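Local coordinates for protein phosphoribosylaminoimidazole carboxylase (Bombyx mori, PDB 4JA0) that probably catalyses two successive steps of de novo purine synthesis, carboxylating aminoimidazole ribonucleotide and then joining the product to aspartate as SAICAR, at residues V102-R105 with G109-L112; P127-F132 with K170-I175; H266-V271 with Q315-T320. One frame throughout, in Å; residues are numbered along the deposited sequence.

Contact 1 (V102-R105 with G109-L112); sequences VTRR and GSFL. With SO4 (sulfate ion), chain J.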
ATOM      1  N   VAL A 102      49.919 -18.407   9.386  1.00  0.88           N
ATOM      2  CA  VAL A 102      50.673 -17.174   9.179  1.00  4.52           C
ATOM      3  C   VAL A 102      49.849 -16.143   8.408  1.00  2.46           C
ATOM      4  O   VAL A 102      49.147 -16.490   7.463  1.00  2.64           O
ATOM      5  CB  VAL A 102      52.005 -17.448   8.418  1.00  2.41           C
ATOM      6  CG1 VAL A 102      52.696 -16.153   8.084  1.00  2.40           C
ATOM      7  CG2 VAL A 102      52.907 -18.323   9.224  1.00  1.17           C
ATOM      8  N   THR A 103      49.883 -14.891   8.849  1.00  4.06           N
ATOM      9  CA  THR A 103      49.183 -13.793   8.159  1.00  8.00           C
ATOM     10  C   THR A 103      50.159 -12.677   7.837  1.00  4.56           C
ATOM     11  O   THR A 103      50.978 -12.327   8.680  1.00  4.38           O
ATOM     12  CB  THR A 103      48.017 -13.195   9.003  1.00  4.70           C
ATOM     13  OG1 THR A 103      47.215 -14.251   9.534  1.00 17.26           O
ATOM     14  CG2 THR A 103      47.125 -12.363   8.143  1.00  3.58           C
ATOM     15  N   ARG A 104      50.048 -12.113   6.638  1.00  1.95           N
ATOM     16  CA  ARG A 104      50.893 -11.003   6.207  1.00  3.92           C
ATOM     17  C   ARG A 104      50.071  -9.843   5.706  1.00  3.43           C
ATOM     18  O   ARG A 104      49.084 -10.044   5.013  1.00  4.87           O
ATOM     19  CB  ARG A 104      51.783 -11.441   5.052  1.00  4.09           C
ATOM     20  CG  ARG A 104      52.430 -12.769   5.265  1.00  8.15           C
ATOM     21  CD  ARG A 104      53.223 -13.160   4.050  1.00  9.99           C
ATOM     22  NE  ARG A 104      53.661 -14.548   4.141  1.00 16.01           N
ATOM     23  CZ  ARG A 104      54.772 -14.932   4.757  1.00 25.35           C
ATOM     24  NH1 ARG A 104      55.569 -14.030   5.334  1.00 24.58           N
ATOM     25  NH2 ARG A 104      55.085 -16.218   4.794  1.00 14.49           N
ATOM     26  N   ARG A 105      50.508  -8.626   5.999  1.00  4.36           N
ATOM     27  CA  ARG A 105      49.884  -7.446   5.412  1.00  3.44           C
ATOM     28  C   ARG A 105      50.783  -6.939   4.289  1.00  4.67           C
ATOM     29  O   ARG A 105      50.302  -6.440   3.276  1.00  2.71           O
ATOM     30  CB  ARG A 105      49.653  -6.364   6.490  1.00  4.83           C
ATOM     31  CG  ARG A 105      49.226  -4.996   5.964  1.00  4.18           C
ATOM     32  CD  ARG A 105      47.871  -5.036   5.271  1.00  5.25           C
ATOM     33  NE  ARG A 105      46.762  -5.060   6.217  1.00 11.13           N
ATOM     34  CZ  ARG A 105      45.490  -5.236   5.864  1.00 15.08           C
ATOM     35  NH1 ARG A 105      45.181  -5.415   4.588  1.00  8.08           N
ATOM     36  NH2 ARG A 105      44.529  -5.248   6.786  1.00  8.12           N
ATOM     37  N   GLY A 109      60.288 -10.973   4.369  1.00 19.41           N
ATOM     38  CA  GLY A 109      60.744 -12.245   4.902  1.00 18.38           C
ATOM     39  C   GLY A 109      60.917 -13.342   3.871  1.00 24.83           C
ATOM     40  O   GLY A 109      61.333 -13.110   2.727  1.00 16.72           O
ATOM     41  N   SER A 110      60.579 -14.556   4.277  1.00 27.26           N
ATOM     42  CA  SER A 110      60.750 -15.699   3.405  1.00 27.88           C
ATOM     43  C   SER A 110      59.791 -15.674   2.213  1.00 25.50           C
ATOM     44  O   SER A 110      60.028 -16.370   1.218  1.00 38.58           O
ATOM     45  CB  SER A 110      60.554 -16.997   4.198  1.00 38.29           C
ATOM     46  OG  SER A 110      59.194 -17.425   4.150  1.00 37.76           O
ATOM     47  N   PHE A 111      58.731 -14.866   2.298  1.00 29.29           N
ATOM     48  CA  PHE A 111      57.730 -14.780   1.220  1.00 26.72           C
ATOM     49  C   PHE A 111      58.358 -14.267  -0.067  1.00 22.41           C
ATOM     50  O   PHE A 111      57.989 -14.709  -1.161  1.00 13.08           O
ATOM     51  CB  PHE A 111      56.561 -13.875   1.624  1.00  9.11           C
ATOM     52  CG  PHE A 111      55.445 -13.822   0.612  1.00  9.77           C
ATOM     53  CD1 PHE A 111      54.301 -14.597   0.782  1.00 11.00           C
ATOM     54  CD2 PHE A 111      55.523 -12.987  -0.500  1.00  9.15           C
ATOM     55  CE1 PHE A 111      53.261 -14.541  -0.135  1.00  6.80           C
ATOM     56  CE2 PHE A 111      54.487 -12.934  -1.430  1.00  4.74           C
ATOM     57  CZ  PHE A 111      53.358 -13.712  -1.248  1.00  6.85           C
ATOM     58  N   LEU A 112      59.295 -13.329   0.082  1.00 14.19           N
ATOM     59  CA  LEU A 112      59.962 -12.704  -1.051  1.00 15.34           C
ATOM     60  C   LEU A 112      60.772 -13.745  -1.828  1.00 12.54           C
ATOM     61  O   LEU A 112      60.794 -13.745  -3.067  1.00 11.35           O
ATOM     62  CB  LEU A 112      60.871 -11.563  -0.565  1.00 14.37           C
ATOM     63  CG  LEU A 112      60.204 -10.381   0.157  1.00 15.40           C
ATOM     64  CD1 LEU A 112      61.224  -9.348   0.626  1.00  5.23           C
ATOM     65  CD2 LEU A 112      59.134  -9.726  -0.726  1.00 10.29           C
TER
HETATM   66  S   SO4 J 506      58.695 -15.717   6.969  1.00 50.43           S
HETATM   67  O1  SO4 J 506      60.088 -15.797   7.404  1.00 26.16           O
HETATM   68  O2  SO4 J 506      58.688 -14.919   5.751  1.00 59.12           O
HETATM   69  O3  SO4 J 506      58.171 -17.060   6.708  1.00 27.51           O
HETATM   70  O4  SO4 J 506      57.856 -15.062   7.978  1.00 56.11           O
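Arg104 and Phe111 pack together beside an anion site in the SAICAR synthetase part of the chain, where strand 100-104 of an antiparallel sheet faces the N-terminal end of helix 110-114. The packing comes first. Phe111 CB lies 3.7 Å above one face of the Arg104 guanidinium, and Val102 CG1 covers the opposite face, so the flat group is sandwiched between two aliphatic carbons. The phenyl ring is not stacked on it: the two planes are 54° apart, and the ring leans in with CD1 3.4 Å from Arg104 NE. Phe111 has CG anti to its own nitrogen (chi1 -176°), which sends the ring back beside the arginine chain; Phe124 meets that ring edge-to-face.

The ionic part begins with NE of Arg104, which forms a salt bridge to Glu130 on the next strand. With NE held there and both faces covered, the guanidinium meets the sulfate at its edge, NH1 donating to O2 over 3.3 Å at 151°.

Across the anion stands the start of the helix. The backbone N of Phe111 reaches sulfate O2 weakly, at 3.5 Å, an approach that the local dipole would probably favour. The sulfate probably comes from the crystallisation liquor, and its place is consistent with a site for a substrate phosphate. Ser110 adds a hydroxyl, OG donating to sulfate O3 at 2.8 Å.

Contact 2 (P127-F132 with K170-I175); sequences PKQETF and KATILI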
ATOM      1  N   PRO A 127      44.496  -9.394   4.112  1.00  7.80           N
ATOM      2  CA  PRO A 127      45.777  -9.985   4.489  1.00  4.84           C
ATOM      3  C   PRO A 127      45.933 -11.382   3.927  1.00  3.10           C
ATOM      4  O   PRO A 127      44.982 -12.181   3.955  1.00  1.21           O
ATOM      5  CB  PRO A 127      45.696 -10.048   6.020  1.00  3.40           C
ATOM      6  CG  PRO A 127      44.726  -9.007   6.391  1.00  4.29           C
ATOM      7  CD  PRO A 127      43.709  -9.000   5.298  1.00  2.28           C
ATOM      8  N   LYS A 128      47.132 -11.651   3.413  1.00  4.68           N
ATOM      9  CA  LYS A 128      47.510 -12.962   2.915  1.00  1.05           C
ATOM     10  C   LYS A 128      47.550 -13.919   4.090  1.00  4.71           C
ATOM     11  O   LYS A 128      48.070 -13.573   5.164  1.00  3.32           O
ATOM     12  CB  LYS A 128      48.902 -12.888   2.304  1.00  2.42           C
ATOM     13  CG  LYS A 128      49.301 -14.054   1.406  1.00  9.73           C
ATOM     14  CD  LYS A 128      48.852 -13.831  -0.013  1.00 16.55           C
ATOM     15  CE  LYS A 128      49.216 -15.010  -0.880  1.00 22.31           C
ATOM     16  NZ  LYS A 128      48.791 -14.758  -2.278  1.00 27.69           N
ATOM     17  N   GLN A 129      47.008 -15.117   3.909  1.00  2.48           N
ATOM     18  CA  GLN A 129      47.072 -16.101   4.975  1.00  1.61           C
ATOM     19  C   GLN A 129      47.556 -17.450   4.436  1.00  2.39           C
ATOM     20  O   GLN A 129      46.993 -17.981   3.484  1.00 15.24           O
ATOM     21  CB  GLN A 129      45.742 -16.128   5.769  1.00  1.20           C
ATOM     22  CG  GLN A 129      45.063 -17.461   6.010  1.00  1.53           C
ATOM     23  CD  GLN A 129      45.845 -18.445   6.866  1.00  4.74           C
ATOM     24  OE1 GLN A 129      46.985 -18.203   7.262  1.00 13.01           O
ATOM     25  NE2 GLN A 129      45.234 -19.578   7.135  1.00  3.80           N
ATOM     26  N   GLU A 130      48.646 -17.950   5.023  1.00  2.63           N
ATOM     27  CA  GLU A 130      49.319 -19.171   4.579  1.00  1.32           C
ATOM     28  C   GLU A 130      49.484 -20.192   5.692  1.00  3.68           C
ATOM     29  O   GLU A 130      49.459 -19.867   6.880  1.00  3.55           O
ATOM     30  CB  GLU A 130      50.691 -18.835   3.996  1.00  1.17           C
ATOM     31  CG  GLU A 130      50.576 -17.880   2.841  1.00 14.90           C
ATOM     32  CD  GLU A 130      51.897 -17.398   2.298  1.00 17.80           C
ATOM     33  OE1 GLU A 130      52.816 -17.119   3.100  1.00 16.90           O
ATOM     34  OE2 GLU A 130      51.996 -17.297   1.051  1.00 30.30           O
ATOM     35  N   THR A 131      49.663 -21.442   5.297  1.00  6.94           N
ATOM     36  CA  THR A 131      49.772 -22.511   6.274  1.00  9.35           C
ATOM     37  C   THR A 131      51.060 -23.288   6.114  1.00  5.84           C
ATOM     38  O   THR A 131      51.581 -23.445   5.007  1.00  2.27           O
ATOM     39  CB  THR A 131      48.550 -23.463   6.230  1.00  7.08           C
ATOM     40  OG1 THR A 131      48.148 -23.673   4.870  1.00 10.92           O
ATOM     41  CG2 THR A 131      47.418 -22.822   6.919  1.00  3.75           C
ATOM     42  N   PHE A 132      51.573 -23.740   7.252  1.00  8.61           N
ATOM     43  CA  PHE A 132      52.818 -24.470   7.297  1.00  4.48           C
ATOM     44  C   PHE A 132      52.726 -25.657   8.223  1.00  6.62           C
ATOM     45  O   PHE A 132      52.171 -25.572   9.316  1.00  6.17           O
ATOM     46  CB  PHE A 132      53.948 -23.546   7.717  1.00  1.00           C
ATOM     47  CG  PHE A 132      54.216 -22.464   6.730  1.00  1.71           C
ATOM     48  CD1 PHE A 132      53.612 -21.219   6.852  1.00  2.68           C
ATOM     49  CD2 PHE A 132      55.054 -22.691   5.660  1.00  1.19           C
ATOM     50  CE1 PHE A 132      53.850 -20.209   5.921  1.00  1.22           C
ATOM     51  CE2 PHE A 132      55.292 -21.689   4.731  1.00  1.53           C
ATOM     52  CZ  PHE A 132      54.690 -20.445   4.866  1.00  1.41           C
ATOM     53  N   LYS A 170      39.767 -17.931   8.790  1.00  3.34           N
ATOM     54  CA  LYS A 170      39.044 -16.724   9.141  1.00  1.36           C
ATOM     55  C   LYS A 170      39.503 -16.185  10.491  1.00  0.90           C
ATOM     56  O   LYS A 170      39.678 -14.972  10.651  1.00  1.45           O
ATOM     57  CB  LYS A 170      37.533 -16.965   9.112  1.00  2.03           C
ATOM     58  CG  LYS A 170      36.937 -17.127   7.694  1.00  1.45           C
ATOM     59  CD  LYS A 170      35.437 -17.168   7.755  1.00  1.12           C
ATOM     60  CE  LYS A 170      34.981 -18.492   8.293  1.00  6.27           C
ATOM     61  NZ  LYS A 170      33.541 -18.518   8.684  1.00 14.02           N
ATOM     62  N   ALA A 171      39.757 -17.080  11.439  1.00  1.38           N
ATOM     63  CA  ALA A 171      40.199 -16.658  12.763  1.00  1.51           C
ATOM     64  C   ALA A 171      41.584 -16.037  12.742  1.00  1.23           C
ATOM     65  O   ALA A 171      41.830 -15.032  13.402  1.00  2.27           O
ATOM     66  CB  ALA A 171      40.183 -17.833  13.732  1.00  1.46           C
ATOM     67  N   THR A 172      42.479 -16.624  11.962  1.00  1.67           N
ATOM     68  CA  THR A 172      43.847 -16.137  11.882  1.00  1.17           C
ATOM     69  C   THR A 172      43.862 -14.728  11.299  1.00  1.21           C
ATOM     70  O   THR A 172      44.519 -13.835  11.835  1.00  2.53           O
ATOM     71  CB  THR A 172      44.742 -17.092  11.036  1.00  2.78           C
ATOM     72  OG1 THR A 172      44.676 -18.422  11.568  1.00  4.75           O
ATOM     73  CG2 THR A 172      46.201 -16.632  11.011  1.00  1.67           C
ATOM     74  N   ILE A 173      43.129 -14.515  10.217  1.00  1.16           N
ATOM     75  CA  ILE A 173      43.072 -13.188   9.629  1.00  1.37           C
ATOM     76  C   ILE A 173      42.507 -12.195  10.629  1.00  1.85           C
ATOM     77  O   ILE A 173      43.012 -11.078  10.752  1.00  2.59           O
ATOM     78  CB  ILE A 173      42.217 -13.165   8.364  1.00  0.79           C
ATOM     79  CG1 ILE A 173      42.806 -14.121   7.331  1.00  2.31           C
ATOM     80  CG2 ILE A 173      42.128 -11.763   7.812  1.00  0.86           C
ATOM     81  CD1 ILE A 173      41.939 -14.302   6.104  1.00  0.97           C
ATOM     82  N   LEU A 174      41.485 -12.617  11.370  1.00  1.70           N
ATOM     83  CA  LEU A 174      40.811 -11.751  12.346  1.00  1.49           C
ATOM     84  C   LEU A 174      41.716 -11.301  13.490  1.00  1.94           C
ATOM     85  O   LEU A 174      41.737 -10.127  13.843  1.00  1.24           O
ATOM     86  CB  LEU A 174      39.585 -12.480  12.904  1.00  0.90           C
ATOM     87  CG  LEU A 174      38.675 -11.718  13.853  1.00  2.14           C
ATOM     88  CD1 LEU A 174      38.441 -10.347  13.291  1.00  4.11           C
ATOM     89  CD2 LEU A 174      37.361 -12.444  13.971  1.00  1.35           C
ATOM     90  N   ILE A 175      42.486 -12.240  14.031  1.00  1.59           N
ATOM     91  CA  ILE A 175      43.421 -11.978  15.124  1.00  1.72           C
ATOM     92  C   ILE A 175      44.513 -11.023  14.675  1.00  3.08           C
ATOM     93  O   ILE A 175      44.907 -10.118  15.414  1.00  2.79           O
ATOM     94  CB  ILE A 175      44.046 -13.290  15.623  1.00  1.30           C
ATOM     95  CG1 ILE A 175      43.015 -14.067  16.430  1.00  1.29           C
ATOM     96  CG2 ILE A 175      45.320 -13.044  16.435  1.00  0.99           C
ATOM     97  CD1 ILE A 175      43.381 -15.519  16.597  1.00 40.60           C
TER
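The flat group here, the carboxamide of Gln129, lies near the methyl of Thr172, the two side chains running at about a right angle to each other; which way round the amide sits is uncertain. The puckered pyrrolidine ring of Pro127 meets Ile173 at its CG-CD corner. The CG2 methyl of Ile173 comes in obliquely over that corner, 4.0 Å from Pro127 CG and 4.1 Å from Pro127 CD, and is not centred on the ring.

Further back along the glutamine, the contact is purely aliphatic. Gln129 CB sits 3.9 Å from CG1 of Ile173, and the bend at chi2 (64°) then turns the chain off the isoleucine and toward Thr172. Ile173 thus serves two residues of the strand with two branches: CG2, anti to the backbone nitrogen, goes to the proline, while CG1, beside that nitrogen (chi1 -60°), goes to the glutamine.

In the fold this is a helix laid across an antiparallel sheet, in the SAICAR synthetase part of the protein. The short segments of strand and helix approach to 9.1 Å between axes, their directions 130° apart. Pro127 and Gln129, two positions apart on the strand, direct their CB atoms to the helix, whereas Lys128 between them points away and forms a salt bridge with Glu146 of a neighbouring subunit. On the helix, Lys170 and Leu174 pack against Leu407 of helix 396-420. Thr172 keeps its hydroxyl within its own helix, where OG1 is hydrogen-bonded to Met168 O, and presents its CG2 methyl to the strand.

Contact 3 (H266-V271 with Q315-T320); sequences HHKVVV and QQYEDT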
ATOM      1  N   HIS A 266      36.112   6.846  26.060  1.00 27.19           N
ATOM      2  CA  HIS A 266      34.863   7.282  26.670  1.00 23.68           C
ATOM      3  C   HIS A 266      33.796   7.545  25.627  1.00 17.13           C
ATOM      4  O   HIS A 266      34.010   8.285  24.662  1.00 15.79           O
ATOM      5  CB  HIS A 266      35.085   8.529  27.519  1.00 28.38           C
ATOM      6  CG  HIS A 266      36.104   8.341  28.598  1.00 63.41           C
ATOM      7  ND1 HIS A 266      35.889   7.540  29.699  1.00 69.95           N
ATOM      8  CD2 HIS A 266      37.355   8.843  28.735  1.00 53.46           C
ATOM      9  CE1 HIS A 266      36.960   7.564  30.473  1.00 65.43           C
ATOM     10  NE2 HIS A 266      37.864   8.346  29.909  1.00 69.02           N
ATOM     11  N   HIS A 267      32.644   6.923  25.823  1.00  7.43           N
ATOM     12  CA  HIS A 267      31.520   7.104  24.916  1.00 12.81           C
ATOM     13  C   HIS A 267      30.221   6.807  25.611  1.00 13.49           C
ATOM     14  O   HIS A 267      30.182   6.156  26.651  1.00 15.29           O
ATOM     15  CB  HIS A 267      31.666   6.234  23.666  1.00  8.81           C
ATOM     16  CG  HIS A 267      32.006   4.806  23.967  1.00 18.92           C
ATOM     17  ND1 HIS A 267      31.129   3.941  24.589  1.00 10.02           N
ATOM     18  CD2 HIS A 267      33.153   4.109  23.763  1.00 10.41           C
ATOM     19  CE1 HIS A 267      31.717   2.766  24.738  1.00 21.83           C
ATOM     20  NE2 HIS A 267      32.943   2.841  24.244  1.00 32.03           N
ATOM     21  N   LYS A 268      29.160   7.360  25.057  1.00  9.60           N
ATOM     22  CA  LYS A 268      27.839   7.105  25.580  1.00 13.24           C
ATOM     23  C   LYS A 268      26.885   6.954  24.408  1.00  8.37           C
ATOM     24  O   LYS A 268      26.922   7.740  23.453  1.00  5.91           O
ATOM     25  CB  LYS A 268      27.397   8.243  26.519  1.00  8.08           C
ATOM     26  CG  LYS A 268      26.013   8.062  27.110  1.00  7.34           C
ATOM     27  CD  LYS A 268      26.008   7.016  28.214  1.00 13.39           C
ATOM     28  CE  LYS A 268      26.813   7.502  29.418  1.00 33.83           C
ATOM     29  NZ  LYS A 268      26.717   6.574  30.594  1.00 42.30           N
ATOM     30  N   VAL A 269      26.065   5.914  24.493  1.00  3.61           N
ATOM     31  CA  VAL A 269      24.926   5.706  23.617  1.00  1.52           C
ATOM     32  C   VAL A 269      23.704   6.035  24.460  1.00  1.37           C
ATOM     33  O   VAL A 269      23.504   5.459  25.539  1.00  1.02           O
ATOM     34  CB  VAL A 269      24.851   4.240  23.108  1.00  0.85           C
ATOM     35  CG1 VAL A 269      23.511   3.946  22.511  1.00  0.78           C
ATOM     36  CG2 VAL A 269      25.933   3.974  22.107  1.00  0.33           C
ATOM     37  N   VAL A 270      22.925   7.012  24.016  1.00  1.15           N
ATOM     38  CA  VAL A 270      21.713   7.380  24.741  1.00  2.69           C
ATOM     39  C   VAL A 270      20.483   7.001  23.921  1.00  1.91           C
ATOM     40  O   VAL A 270      20.351   7.412  22.761  1.00  1.40           O
ATOM     41  CB  VAL A 270      21.682   8.887  25.073  1.00  2.73           C
ATOM     42  CG1 VAL A 270      20.508   9.198  25.970  1.00  1.77           C
ATOM     43  CG2 VAL A 270      22.974   9.297  25.746  1.00  1.90           C
ATOM     44  N   VAL A 271      19.588   6.215  24.514  1.00  1.48           N
ATOM     45  CA  VAL A 271      18.334   5.890  23.855  1.00  2.72           C
ATOM     46  C   VAL A 271      17.200   6.730  24.434  1.00  2.87           C
ATOM     47  O   VAL A 271      16.860   6.584  25.600  1.00  4.28           O
ATOM     48  CB  VAL A 271      17.993   4.406  24.018  1.00  2.83           C
ATOM     49  CG1 VAL A 271      16.800   4.055  23.157  1.00  3.08           C
ATOM     50  CG2 VAL A 271      19.178   3.548  23.616  1.00  0.64           C
ATOM     51  N   GLN A 315      20.982  18.387  25.600  1.00  9.00           N
ATOM     52  CA  GLN A 315      22.058  19.352  25.750  1.00  5.18           C
ATOM     53  C   GLN A 315      22.972  18.929  26.900  1.00  5.90           C
ATOM     54  O   GLN A 315      24.189  19.125  26.848  1.00  5.59           O
ATOM     55  CB  GLN A 315      21.496  20.767  25.960  1.00  3.26           C
ATOM     56  CG  GLN A 315      21.068  21.444  24.656  1.00  6.48           C
ATOM     57  CD  GLN A 315      20.114  22.630  24.829  1.00  5.38           C
ATOM     58  OE1 GLN A 315      19.486  22.815  25.876  1.00  1.89           O
ATOM     59  NE2 GLN A 315      20.016  23.445  23.786  1.00  2.75           N
ATOM     60  N   GLN A 316      22.406  18.244  27.884  1.00  4.32           N
ATOM     61  CA  GLN A 316      23.199  17.791  29.012  1.00  3.37           C
ATOM     62  C   GLN A 316      24.170  16.713  28.589  1.00  5.27           C
ATOM     63  O   GLN A 316      25.306  16.704  29.051  1.00 10.18           O
ATOM     64  CB  GLN A 316      22.292  17.300  30.138  1.00  3.24           C
ATOM     65  CG  GLN A 316      21.508  18.421  30.808  1.00  0.81           C
ATOM     66  CD  GLN A 316      20.411  17.894  31.701  1.00  6.78           C
ATOM     67  OE1 GLN A 316      20.086  16.705  31.671  1.00 32.43           O
ATOM     68  NE2 GLN A 316      19.843  18.769  32.519  1.00 23.04           N
ATOM     69  N   TYR A 317      23.751  15.868  27.647  1.00 10.05           N
ATOM     70  CA  TYR A 317      24.616  14.826  27.103  1.00  1.96           C
ATOM     71  C   TYR A 317      25.689  15.440  26.204  1.00  3.26           C
ATOM     72  O   TYR A 317      26.786  14.899  26.071  1.00  1.80           O
ATOM     73  CB  TYR A 317      23.791  13.764  26.364  1.00  0.65           C
ATOM     74  CG  TYR A 317      23.125  12.791  27.296  1.00  0.74           C
ATOM     75  CD1 TYR A 317      23.879  11.864  27.997  1.00  0.86           C
ATOM     76  CD2 TYR A 317      21.756  12.800  27.492  1.00  1.42           C
ATOM     77  CE1 TYR A 317      23.298  10.971  28.870  1.00  0.67           C
ATOM     78  CE2 TYR A 317      21.158  11.917  28.369  1.00  0.71           C
ATOM     79  CZ  TYR A 317      21.940  11.003  29.055  1.00  1.17           C
ATOM     80  OH  TYR A 317      21.374  10.102  29.930  1.00  1.40           O
ATOM     81  N   GLU A 318      25.368  16.600  25.632  1.00  2.43           N
ATOM     82  CA  GLU A 318      26.272  17.322  24.749  1.00  2.66           C
ATOM     83  C   GLU A 318      27.435  18.007  25.486  1.00  7.93           C
ATOM     84  O   GLU A 318      28.362  18.530  24.844  1.00  6.76           O
ATOM     85  CB  GLU A 318      25.489  18.337  23.924  1.00  2.98           C
ATOM     86  CG  GLU A 318      24.789  17.736  22.717  1.00 10.21           C
ATOM     87  CD  GLU A 318      24.264  18.793  21.760  1.00 32.64           C
ATOM     88  OE1 GLU A 318      24.192  18.527  20.535  1.00 35.03           O
ATOM     89  OE2 GLU A 318      23.932  19.901  22.237  1.00 28.99           O
ATOM     90  N   ASP A 319      27.375  18.005  26.818  1.00  4.98           N
ATOM     91  CA  ASP A 319      28.484  18.440  27.666  1.00  3.99           C
ATOM     92  C   ASP A 319      29.438  17.272  27.885  1.00 12.01           C
ATOM     93  O   ASP A 319      29.490  16.694  28.982  1.00 13.13           O
ATOM     94  CB  ASP A 319      27.947  18.924  29.009  1.00  4.94           C
ATOM     95  CG  ASP A 319      29.031  19.461  29.946  1.00 13.33           C
ATOM     96  OD1 ASP A 319      30.135  19.849  29.483  1.00 12.93           O
ATOM     97  OD2 ASP A 319      28.754  19.491  31.170  1.00 10.58           O
ATOM     98  N   THR A 320      30.209  16.940  26.851  1.00  8.23           N
ATOM     99  CA  THR A 320      31.153  15.838  26.931  1.00 11.30           C
ATOM    100  C   THR A 320      32.344  16.120  26.051  1.00  7.02           C
ATOM    101  O   THR A 320      32.292  17.035  25.233  1.00  6.91           O
ATOM    102  CB  THR A 320      30.488  14.511  26.441  1.00 15.50           C
ATOM    103  OG1 THR A 320      31.388  13.407  26.625  1.00 23.09           O
ATOM    104  CG2 THR A 320      30.072  14.612  24.955  1.00  6.57           C
TER
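Val270 lies over a face of the Tyr317 ring, where the first strand of the parallel sheet in the AIR carboxylase part meets the end of helix 307-317. The sheet has strand order 2-1-3-4-5, an alpha/beta layout with helices packed on a parallel sheet, and strand 267-273 runs between 296-300 and 323-329.

The valine rotamer decides how the ring is met. With CG1 anti to the backbone nitrogen (chi1 -173°) and CG2 beside it, both methyls are presented to the tyrosine. CG2 makes a CH-pi contact, 3.6 Å from the ring centroid and only 15° off the normal; it is displaced from the middle toward the CD1-CE1 side, with CD1 3.5 Å away. CG1 takes the other half, 3.7 Å from Tyr317 CE2.

Tyr317 itself has CG anti to its carbonyl carbon (chi1 -79°), which carries the ring from the helix across to the strand. Its phenol oxygen is fixed beyond the valine by hydrogen bonds with Arg299 and Asp297, so the ring is held at its far end as well as over its face. Just past the helix, Asp319 is the centre of an inverse gamma turn and forms a salt bridge with Arg123 of a second subunit.

Lys268, two residues before Val270, is folded by its middle torsions, chi2 and chi3 both near 70°. Its aliphatic part skirts the ring obliquely, CG coming 4.4 Å from Tyr317 CE1.

How the contacts relate
Following the chain from the N terminus, the three contacts come in series, none enclosing or crossing another. Contact 1 closes a tight loop from strand 100-104 to helix 110-114. The chain then enters strand 123-132, and contact 2 closes a longer loop onto helix 162-183. These two share one antiparallel sheet: Arg104 N and Lys128 O, 2.9 Å apart, probably form a hydrogen bond between adjacent strands. Contact 3 closes its loop in the AIR carboxylase part, on the opposite side of the chain's centre, with nearest atoms about 18 Å from contact 2. Across subunits, Arg105 pairs weakly, at long range, with Asp319 of another copy.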